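Local coordinates for protein ATPase BagA (Mycobacterium tuberculosis H37Rv, PDB 6BS3) that forms, with its partner BagB, a heterodimeric ATPase complex of the ArsA family that hydrolyses ATP, an activity required for resistance to nitric oxide and elevated glycerol, at residues 61-64 and 65-69; 167-170 and 171-174; 112-115 and 116-119. All blocks are in the same frame, centred on the assembly; numbering follows the deposited sequence.

Contact 1: 61-64 and 65-69; sequences QGIA and QLFDV
Gly62 O is gripped twice: the backbone Leu66 N donates to it at 3.0 Å, from 35° above the carbonyl plane, and a water gives it a second hydrogen bond at 2.7 Å. The same water also donates to Gln65 OE1, whose extended side chain, with CG anti to the backbone N (chi1 -165°), carries the amide back along the first turn. Gln65 N bonds to Gln61 O, the carbonyl of the N-cap residue, and Phe67 N to Ile63 O at 2.9 Å. Ile63 O also lies in the plane of the Phe67 ring, at its edge, 3.3 Å from Phe67 CD1. The short helix 62-66 then ends in a Schellman motif: Asp68 takes a positive phi, and Val69 N reaches back to Ala64 O at 2.9 Å in a nearly straight bond (173°), while Asp68 N makes a weak bond to Gln65 O. Ile63 and Phe67 run side by side, CG2 of the isoleucine 3.9 Å from CD1 of the ring, and both pack on Ile79 of strand 77-82. At the N-terminal end, Glu56 accepts hydrogen bonds from the backbone N atoms of Gly62 and Ile63. Leu66 touches Thr36, an ATP-binding residue.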
ATOM      1  N   GLN A  61      -0.988  -7.527 -12.949  1.00 45.45           N
ATOM      2  CA  GLN A  61      -1.212  -8.976 -13.008  1.00 44.95           C
ATOM      3  C   GLN A  61      -1.610  -9.573 -11.618  1.00 47.69           C
ATOM      4  O   GLN A  61      -1.248 -10.699 -11.282  1.00 46.67           O
ATOM      5  CB  GLN A  61       0.006  -9.712 -13.652  1.00 46.15           C
ATOM      6  CG  GLN A  61       0.174  -9.488 -15.164  1.00 45.30           C
ATOM      7  CD  GLN A  61      -0.876 -10.161 -16.031  1.00 53.46           C
ATOM      8  OE1 GLN A  61      -1.621 -11.059 -15.614  1.00 45.25           O
ATOM      9  NE2 GLN A  61      -0.943  -9.762 -17.278  1.00 43.64           N
ATOM     10  N   GLY A  62      -2.358  -8.789 -10.834  1.00 43.60           N
ATOM     11  CA  GLY A  62      -2.855  -9.181  -9.516  1.00 42.13           C
ATOM     12  C   GLY A  62      -3.783 -10.378  -9.525  1.00 45.30           C
ATOM     13  O   GLY A  62      -3.821 -11.129  -8.545  1.00 46.42           O
ATOM     14  N   ILE A  63      -4.559 -10.565 -10.617  1.00 40.74           N
ATOM     15  CA  ILE A  63      -5.465 -11.723 -10.752  1.00 40.36           C
ATOM     16  C   ILE A  63      -4.642 -13.017 -10.877  1.00 44.68           C
ATOM     17  O   ILE A  63      -4.911 -13.976 -10.144  1.00 43.68           O
ATOM     18  CB  ILE A  63      -6.514 -11.580 -11.905  1.00 42.64           C
ATOM     19  CG1 ILE A  63      -7.463 -10.374 -11.663  1.00 42.15           C
ATOM     20  CG2 ILE A  63      -7.311 -12.884 -12.053  1.00 42.50           C
ATOM     21  CD1 ILE A  63      -8.258  -9.885 -12.921  1.00 42.62           C
ATOM     22  N   ALA A  64      -3.638 -13.033 -11.807  1.00 42.39           N
ATOM     23  CA  ALA A  64      -2.741 -14.171 -12.031  1.00 43.25           C
ATOM     24  C   ALA A  64      -2.000 -14.543 -10.739  1.00 48.85           C
ATOM     25  O   ALA A  64      -1.924 -15.722 -10.399  1.00 49.20           O
ATOM     26  CB  ALA A  64      -1.745 -13.848 -13.136  1.00 43.94           C
ATOM     27  N   GLN A  65      -1.517 -13.526  -9.997  1.00 46.70           N
ATOM     28  CA  GLN A  65      -0.825 -13.661  -8.717  1.00 47.37           C
ATOM     29  C   GLN A  65      -1.747 -14.284  -7.656  1.00 51.93           C
ATOM     30  O   GLN A  65      -1.322 -15.174  -6.918  1.00 52.78           O
ATOM     31  CB  GLN A  65      -0.317 -12.287  -8.259  1.00 48.95           C
ATOM     32  CG  GLN A  65       0.716 -12.346  -7.138  1.00 69.13           C
ATOM     33  CD  GLN A  65       1.006 -10.997  -6.527  1.00 89.36           C
ATOM     34  OE1 GLN A  65       0.101 -10.212  -6.209  1.00 86.90           O
ATOM     35  NE2 GLN A  65       2.283 -10.706  -6.331  1.00 79.44           N
ATOM     36  N   LEU A  66      -3.009 -13.829  -7.599  1.00 47.80           N
ATOM     37  CA  LEU A  66      -4.018 -14.336  -6.674  1.00 46.94           C
ATOM     38  C   LEU A  66      -4.354 -15.812  -6.960  1.00 52.10           C
ATOM     39  O   LEU A  66      -4.464 -16.601  -6.027  1.00 51.93           O
ATOM     40  CB  LEU A  66      -5.268 -13.460  -6.813  1.00 46.95           C
ATOM     41  CG  LEU A  66      -6.396 -13.610  -5.814  1.00 50.58           C
ATOM     42  CD1 LEU A  66      -5.902 -13.404  -4.399  1.00 50.86           C
ATOM     43  CD2 LEU A  66      -7.472 -12.601  -6.103  1.00 49.35           C
ATOM     44  N   PHE A  67      -4.508 -16.182  -8.246  1.00 49.16           N
ATOM     45  CA  PHE A  67      -4.841 -17.553  -8.652  1.00 48.74           C
ATOM     46  C   PHE A  67      -3.599 -18.437  -8.843  1.00 54.63           C
ATOM     47  O   PHE A  67      -3.724 -19.613  -9.207  1.00 55.03           O
ATOM     48  CB  PHE A  67      -5.760 -17.548  -9.893  1.00 49.42           C
ATOM     49  CG  PHE A  67      -7.172 -17.149  -9.534  1.00 49.59           C
ATOM     50  CD1 PHE A  67      -7.550 -15.810  -9.516  1.00 51.72           C
ATOM     51  CD2 PHE A  67      -8.103 -18.103  -9.139  1.00 49.69           C
ATOM     52  CE1 PHE A  67      -8.838 -15.439  -9.134  1.00 52.15           C
ATOM     53  CE2 PHE A  67      -9.394 -17.733  -8.774  1.00 52.32           C
ATOM     54  CZ  PHE A  67      -9.754 -16.404  -8.777  1.00 51.03           C
ATOM     55  N   ASP A  68      -2.413 -17.881  -8.522  1.00 51.74           N
ATOM     56  CA  ASP A  68      -1.106 -18.542  -8.613  1.00 52.63           C
ATOM     57  C   ASP A  68      -0.853 -19.171 -10.035  1.00 53.35           C
ATOM     58  O   ASP A  68      -0.471 -20.343 -10.177  1.00 52.96           O
ATOM     59  CB  ASP A  68      -0.912 -19.547  -7.443  1.00 55.31           C
ATOM     60  CG  ASP A  68       0.526 -19.999  -7.266  1.00 77.28           C
ATOM     61  OD1 ASP A  68       1.443 -19.238  -7.659  1.00 78.90           O
ATOM     62  OD2 ASP A  68       0.738 -21.125  -6.745  1.00 89.24           O
ATOM     63  N   VAL A  69      -1.118 -18.372 -11.080  1.00 47.26           N
ATOM     64  CA  VAL A  69      -0.946 -18.790 -12.474  1.00 46.31           C
ATOM     65  C   VAL A  69      -0.014 -17.817 -13.200  1.00 50.15           C
ATOM     66  O   VAL A  69       0.112 -16.675 -12.752  1.00 50.27           O
ATOM     67  CB  VAL A  69      -2.290 -18.964 -13.266  1.00 48.97           C
ATOM     68  CG1 VAL A  69      -3.055 -20.211 -12.830  1.00 47.48           C
ATOM     69  CG2 VAL A  69      -3.163 -17.700 -13.233  1.00 48.20           C
TER
HETATM   70  O   HOH W   1      -3.006 -10.265  -6.099  1.00 49.14           O

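Contact 2: 167-170 and 171-174; sequences GRIA and RFLD
The backbone makes a single short turn of helix, 169-172, in which Phe172 N donates to Arg168 O, the carbonyl of the N-cap residue, at 3.0 Å and Leu173 N donates to Ile169 O at 3.1 Å, with a weak further bond from Leu173 N to Ala170 O. Ile169 starts out away from 171-174, but the end of its side chain swings back to Phe172 and Leu173. Its CG1 is anti to the backbone N (chi1 -167°), and the bend at chi2 (65°) brings Ile169 CD1 to both neighbours, 3.9 Å from Leu173 CD1 and 4.2 Å from Phe172 CD2. The isoleucine and leucine lie side by side and point the same way, whereas the phenylalanine ring meets the isoleucine at a slant. Leu173 also rests on the turn itself, its CG 3.5 Å from Ile169 O. Within the P-loop NTPase fold of this chain the turn follows strand 158-162, and these apolar side chains pack it against its surroundings: Ile169 touches Thr27 and Leu173 touches Leu25 on strand 23-28, while Phe172 lies on Leu137 and Ile141 of helix 130-146. At the N-terminal end a water bridges the backbone, donating to Gly167 O and accepting from Arg171 N at 3.2 Å. Arg171 CB lies 3.9 Å from Arg168 O. Asp174 N bonds to Arg171 O, and the aspartate in turn stands as N-cap of helix 175-179, its OD1 accepting a weak hydrogen bond from Lys177 N.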
ATOM      1  N   GLY A 167      -6.889   6.732  -2.946  1.00 46.61           N
ATOM      2  CA  GLY A 167      -6.241   7.993  -3.292  1.00 46.18           C
ATOM      3  C   GLY A 167      -6.322   8.363  -4.761  1.00 52.29           C
ATOM      4  O   GLY A 167      -6.051   9.508  -5.121  1.00 52.59           O
ATOM      5  N   ARG A 168      -6.710   7.403  -5.627  1.00 50.53           N
ATOM      6  CA  ARG A 168      -6.780   7.578  -7.085  1.00 49.45           C
ATOM      7  C   ARG A 168      -8.155   7.317  -7.690  1.00 50.32           C
ATOM      8  O   ARG A 168      -8.358   7.620  -8.868  1.00 50.24           O
ATOM      9  CB  ARG A 168      -5.758   6.637  -7.761  1.00 50.67           C
ATOM     10  CG  ARG A 168      -4.311   6.918  -7.390  1.00 63.26           C
ATOM     11  CD  ARG A 168      -3.344   6.024  -8.132  1.00 81.96           C
ATOM     12  NE  ARG A 168      -1.984   6.558  -8.050  1.00105.71           N
ATOM     13  CZ  ARG A 168      -1.002   6.267  -8.899  1.00125.41           C
ATOM     14  NH1 ARG A 168      -1.217   5.439  -9.917  1.00111.80           N
ATOM     15  NH2 ARG A 168       0.198   6.810  -8.745  1.00113.33           N
ATOM     16  N   ILE A 169      -9.083   6.719  -6.920  1.00 45.38           N
ATOM     17  CA  ILE A 169     -10.400   6.292  -7.423  1.00 43.91           C
ATOM     18  C   ILE A 169     -11.250   7.440  -7.983  1.00 48.30           C
ATOM     19  O   ILE A 169     -11.843   7.264  -9.053  1.00 48.97           O
ATOM     20  CB  ILE A 169     -11.199   5.414  -6.401  1.00 45.81           C
ATOM     21  CG1 ILE A 169     -12.414   4.708  -7.061  1.00 44.93           C
ATOM     22  CG2 ILE A 169     -11.618   6.174  -5.118  1.00 45.41           C
ATOM     23  CD1 ILE A 169     -12.086   3.656  -8.155  1.00 40.45           C
ATOM     24  N   ALA A 170     -11.318   8.588  -7.286  1.00 45.39           N
ATOM     25  CA  ALA A 170     -12.155   9.713  -7.724  1.00 45.52           C
ATOM     26  C   ALA A 170     -11.690  10.271  -9.059  1.00 50.29           C
ATOM     27  O   ALA A 170     -12.523  10.432  -9.945  1.00 52.01           O
ATOM     28  CB  ALA A 170     -12.230  10.801  -6.651  1.00 45.80           C
ATOM     29  N   ARG A 171     -10.368  10.472  -9.236  1.00 45.96           N
ATOM     30  CA  ARG A 171      -9.757  10.921 -10.491  1.00 45.54           C
ATOM     31  C   ARG A 171      -9.947   9.880 -11.615  1.00 48.28           C
ATOM     32  O   ARG A 171     -10.269  10.256 -12.749  1.00 49.53           O
ATOM     33  CB  ARG A 171      -8.265  11.251 -10.271  1.00 48.19           C
ATOM     34  CG  ARG A 171      -7.442  11.556 -11.555  1.00 59.84           C
ATOM     35  CD  ARG A 171      -7.852  12.842 -12.271  1.00 80.08           C
ATOM     36  NE  ARG A 171      -7.822  14.012 -11.384  1.00 95.89           N
ATOM     37  CZ  ARG A 171      -6.797  14.852 -11.273  1.00109.10           C
ATOM     38  NH1 ARG A 171      -5.703  14.680 -12.006  1.00 93.95           N
ATOM     39  NH2 ARG A 171      -6.859  15.875 -10.429  1.00 93.45           N
ATOM     40  N   PHE A 172      -9.788   8.579 -11.297  1.00 43.28           N
ATOM     41  CA  PHE A 172      -9.983   7.491 -12.261  1.00 42.40           C
ATOM     42  C   PHE A 172     -11.392   7.507 -12.888  1.00 49.39           C
ATOM     43  O   PHE A 172     -11.545   7.182 -14.073  1.00 49.93           O
ATOM     44  CB  PHE A 172      -9.701   6.127 -11.606  1.00 42.91           C
ATOM     45  CG  PHE A 172      -9.999   4.922 -12.474  1.00 43.02           C
ATOM     46  CD1 PHE A 172      -9.205   4.623 -13.578  1.00 44.24           C
ATOM     47  CD2 PHE A 172     -11.060   4.071 -12.172  1.00 44.73           C
ATOM     48  CE1 PHE A 172      -9.477   3.503 -14.376  1.00 44.87           C
ATOM     49  CE2 PHE A 172     -11.327   2.943 -12.969  1.00 47.09           C
ATOM     50  CZ  PHE A 172     -10.533   2.668 -14.062  1.00 44.49           C
ATOM     51  N   LEU A 173     -12.414   7.880 -12.086  1.00 47.34           N
ATOM     52  CA  LEU A 173     -13.805   7.920 -12.535  1.00 47.11           C
ATOM     53  C   LEU A 173     -14.240   9.312 -12.993  1.00 52.30           C
ATOM     54  O   LEU A 173     -15.410   9.512 -13.315  1.00 52.75           O
ATOM     55  CB  LEU A 173     -14.746   7.338 -11.456  1.00 46.63           C
ATOM     56  CG  LEU A 173     -14.426   5.895 -11.023  1.00 49.68           C
ATOM     57  CD1 LEU A 173     -15.119   5.544  -9.736  1.00 48.68           C
ATOM     58  CD2 LEU A 173     -14.708   4.893 -12.141  1.00 48.73           C
ATOM     59  N   ASP A 174     -13.295  10.258 -13.062  1.00 49.15           N
ATOM     60  CA  ASP A 174     -13.574  11.616 -13.513  1.00 49.75           C
ATOM     61  C   ASP A 174     -13.386  11.694 -15.036  1.00 56.82           C
ATOM     62  O   ASP A 174     -12.334  12.108 -15.535  1.00 57.26           O
ATOM     63  CB  ASP A 174     -12.715  12.626 -12.738  1.00 50.69           C
ATOM     64  CG  ASP A 174     -13.177  14.067 -12.796  1.00 56.58           C
ATOM     65  OD1 ASP A 174     -14.027  14.392 -13.665  1.00 56.21           O
ATOM     66  OD2 ASP A 174     -12.682  14.876 -11.987  1.00 62.64           O
TER
HETATM   67  O   HOH W   2      -8.391  10.682  -6.787  1.00 47.08           O

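Contact 3: 112-115 and 116-119; sequences AGRA and MRRI
Arg118 lies back over the preceding turn and meets the backbone of Arg114 along nearly its whole length. Its CB is 3.7 Å from Ala115 O, and CG, set anti to the carbonyl carbon (chi1 -59°), comes to 3.4 Å from Arg114 O. CD and NE continue past that oxygen as the chain runs extended from CG to NE. The guanidinium then lays one face over it, with Arg114 O 3.5 Å above the plane and over the centre of the group. This is a contact through the face, with no N-H aimed at the oxygen, although the positive charge may be eased by the carbonyl dipole. At the tip the two nitrogens part, NH1 to 3.7 Å from Ala115 CA and NH2 to 3.9 Å from Arg114 CB. Arg117 reaches Arg114 from another direction: its NH2 lies 3.5 Å from Arg114 CG, touching the aliphatic stem of Arg114, and the two guanidinium planes are inclined at 54°. Arg117 also packs on Glu96 and Leu100 of helix 95-107. Round the turn from these arginines, Met116 sets its CG 3.2 Å from Ala112 O and rests on Ala121 and Val122 of helix 121-128. Ala112, Ala115, Met116 and Ile119 each also touch an apolar side chain of the other protein chain. Two backbone bonds hold the turn, Met116 N to Ala112 O at 3.0 Å and Arg117 N to Gly113 O. The arrangement is typical of an amphipathic helical segment, here in the C-terminal part of helix 110-117 and the residues that follow, with an arginine-rich side and an apolar side that meets the partner subunit.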
ATOM      1  N   ALA A 112      -0.051   2.721 -37.850  1.00 71.65           N
ATOM      2  CA  ALA A 112       0.732   3.664 -37.060  1.00 70.24           C
ATOM      3  C   ALA A 112       0.955   3.043 -35.683  1.00 71.87           C
ATOM      4  O   ALA A 112       2.093   3.010 -35.226  1.00 72.20           O
ATOM      5  CB  ALA A 112      -0.003   4.993 -36.938  1.00 70.78           C
ATOM      6  N   GLY A 113      -0.109   2.478 -35.100  1.00 65.78           N
ATOM      7  CA  GLY A 113      -0.084   1.792 -33.815  1.00 64.65           C
ATOM      8  C   GLY A 113       0.932   0.668 -33.739  1.00 67.31           C
ATOM      9  O   GLY A 113       1.778   0.668 -32.846  1.00 66.53           O
ATOM     10  N   ARG A 114       0.871  -0.287 -34.691  1.00 64.04           N
ATOM     11  CA  ARG A 114       1.800  -1.423 -34.800  1.00 63.88           C
ATOM     12  C   ARG A 114       3.263  -0.990 -34.943  1.00 66.53           C
ATOM     13  O   ARG A 114       4.151  -1.693 -34.450  1.00 66.73           O
ATOM     14  CB  ARG A 114       1.402  -2.366 -35.948  1.00 64.60           C
ATOM     15  CG  ARG A 114       0.469  -3.474 -35.499  1.00 75.20           C
ATOM     16  CD  ARG A 114       0.006  -4.310 -36.672  1.00 87.21           C
ATOM     17  NE  ARG A 114      -1.385  -4.016 -37.019  1.00 98.82           N
ATOM     18  CZ  ARG A 114      -1.765  -3.323 -38.088  1.00112.96           C
ATOM     19  NH1 ARG A 114      -0.860  -2.857 -38.941  1.00100.78           N
ATOM     20  NH2 ARG A 114      -3.053  -3.095 -38.314  1.00 98.73           N
ATOM     21  N   ALA A 115       3.508   0.164 -35.604  1.00 61.95           N
ATOM     22  CA  ALA A 115       4.842   0.737 -35.785  1.00 61.74           C
ATOM     23  C   ALA A 115       5.351   1.337 -34.460  1.00 66.76           C
ATOM     24  O   ALA A 115       6.542   1.237 -34.162  1.00 66.92           O
ATOM     25  CB  ALA A 115       4.813   1.805 -36.869  1.00 62.35           C
ATOM     26  N   MET A 116       4.439   1.939 -33.667  1.00 64.05           N
ATOM     27  CA  MET A 116       4.702   2.551 -32.357  1.00 64.24           C
ATOM     28  C   MET A 116       5.113   1.510 -31.312  1.00 66.93           C
ATOM     29  O   MET A 116       5.940   1.807 -30.454  1.00 66.23           O
ATOM     30  CB  MET A 116       3.457   3.279 -31.841  1.00 66.67           C
ATOM     31  CG  MET A 116       3.099   4.511 -32.609  1.00 70.11           C
ATOM     32  SD  MET A 116       1.573   5.185 -31.944  1.00 73.69           S
ATOM     33  CE  MET A 116       2.222   6.200 -30.610  1.00 70.17           C
ATOM     34  N   ARG A 117       4.496   0.317 -31.358  1.00 63.23           N
ATOM     35  CA  ARG A 117       4.771  -0.796 -30.448  1.00 62.89           C
ATOM     36  C   ARG A 117       6.246  -1.256 -30.608  1.00 67.48           C
ATOM     37  O   ARG A 117       6.936  -1.457 -29.612  1.00 66.51           O
ATOM     38  CB  ARG A 117       3.767  -1.940 -30.700  1.00 61.18           C
ATOM     39  CG  ARG A 117       4.000  -3.207 -29.876  1.00 67.99           C
ATOM     40  CD  ARG A 117       3.042  -4.336 -30.221  1.00 72.27           C
ATOM     41  NE  ARG A 117       3.180  -4.794 -31.605  1.00 78.49           N
ATOM     42  CZ  ARG A 117       2.190  -5.334 -32.311  1.00 93.10           C
ATOM     43  NH1 ARG A 117       0.992  -5.506 -31.765  1.00 73.70           N
ATOM     44  NH2 ARG A 117       2.389  -5.702 -33.569  1.00 84.50           N
ATOM     45  N   ARG A 118       6.732  -1.317 -31.860  1.00 65.05           N
ATOM     46  CA  ARG A 118       8.096  -1.722 -32.219  1.00 65.21           C
ATOM     47  C   ARG A 118       9.192  -0.735 -31.772  1.00 68.63           C
ATOM     48  O   ARG A 118      10.368  -1.085 -31.883  1.00 68.58           O
ATOM     49  CB  ARG A 118       8.208  -2.010 -33.735  1.00 65.60           C
ATOM     50  CG  ARG A 118       7.267  -3.100 -34.239  1.00 73.75           C
ATOM     51  CD  ARG A 118       7.438  -3.332 -35.730  1.00 84.25           C
ATOM     52  NE  ARG A 118       6.262  -3.981 -36.318  1.00 93.34           N
ATOM     53  CZ  ARG A 118       5.504  -3.451 -37.277  1.00105.50           C
ATOM     54  NH1 ARG A 118       5.800  -2.261 -37.788  1.00 92.99           N
ATOM     55  NH2 ARG A 118       4.453  -4.113 -37.740  1.00 88.15           N
ATOM     56  N   ILE A 119       8.821   0.486 -31.290  1.00 64.16           N
ATOM     57  CA  ILE A 119       9.756   1.536 -30.829  1.00 63.27           C
ATOM     58  C   ILE A 119       9.405   2.058 -29.406  1.00 67.97           C
ATOM     59  O   ILE A 119       9.916   3.108 -28.993  1.00 67.83           O
ATOM     60  CB  ILE A 119       9.938   2.706 -31.860  1.00 65.76           C
ATOM     61  CG1 ILE A 119       8.619   3.458 -32.148  1.00 65.76           C
ATOM     62  CG2 ILE A 119      10.612   2.233 -33.153  1.00 66.04           C
ATOM     63  CD1 ILE A 119       8.747   4.976 -32.197  1.00 67.77           C
TER

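Overall arrangement
The three contacts are turns of three separate helices of the ATPase chain and do not touch one another. The centres of contacts 1 and 2 lie about 15 and 14 Å, and that of contact 3 about 34 Å, from the centre of the chain. Contacts 1 and 2 pack apolar side chains against the central sheet, on the outermost strand 77-82 and the inner strand 23-28 respectively. Contact 2 is the more buried, whereas contact 1 has exposed residues at its C-terminal end but is nearer the nucleotide: the side chain of Leu66 is about 6 Å from ADP, that of Ile169 about 12 Å. Contact 3 packs instead on helices 95-107 and 121-128 and on the other chain, with arginines dominating one side.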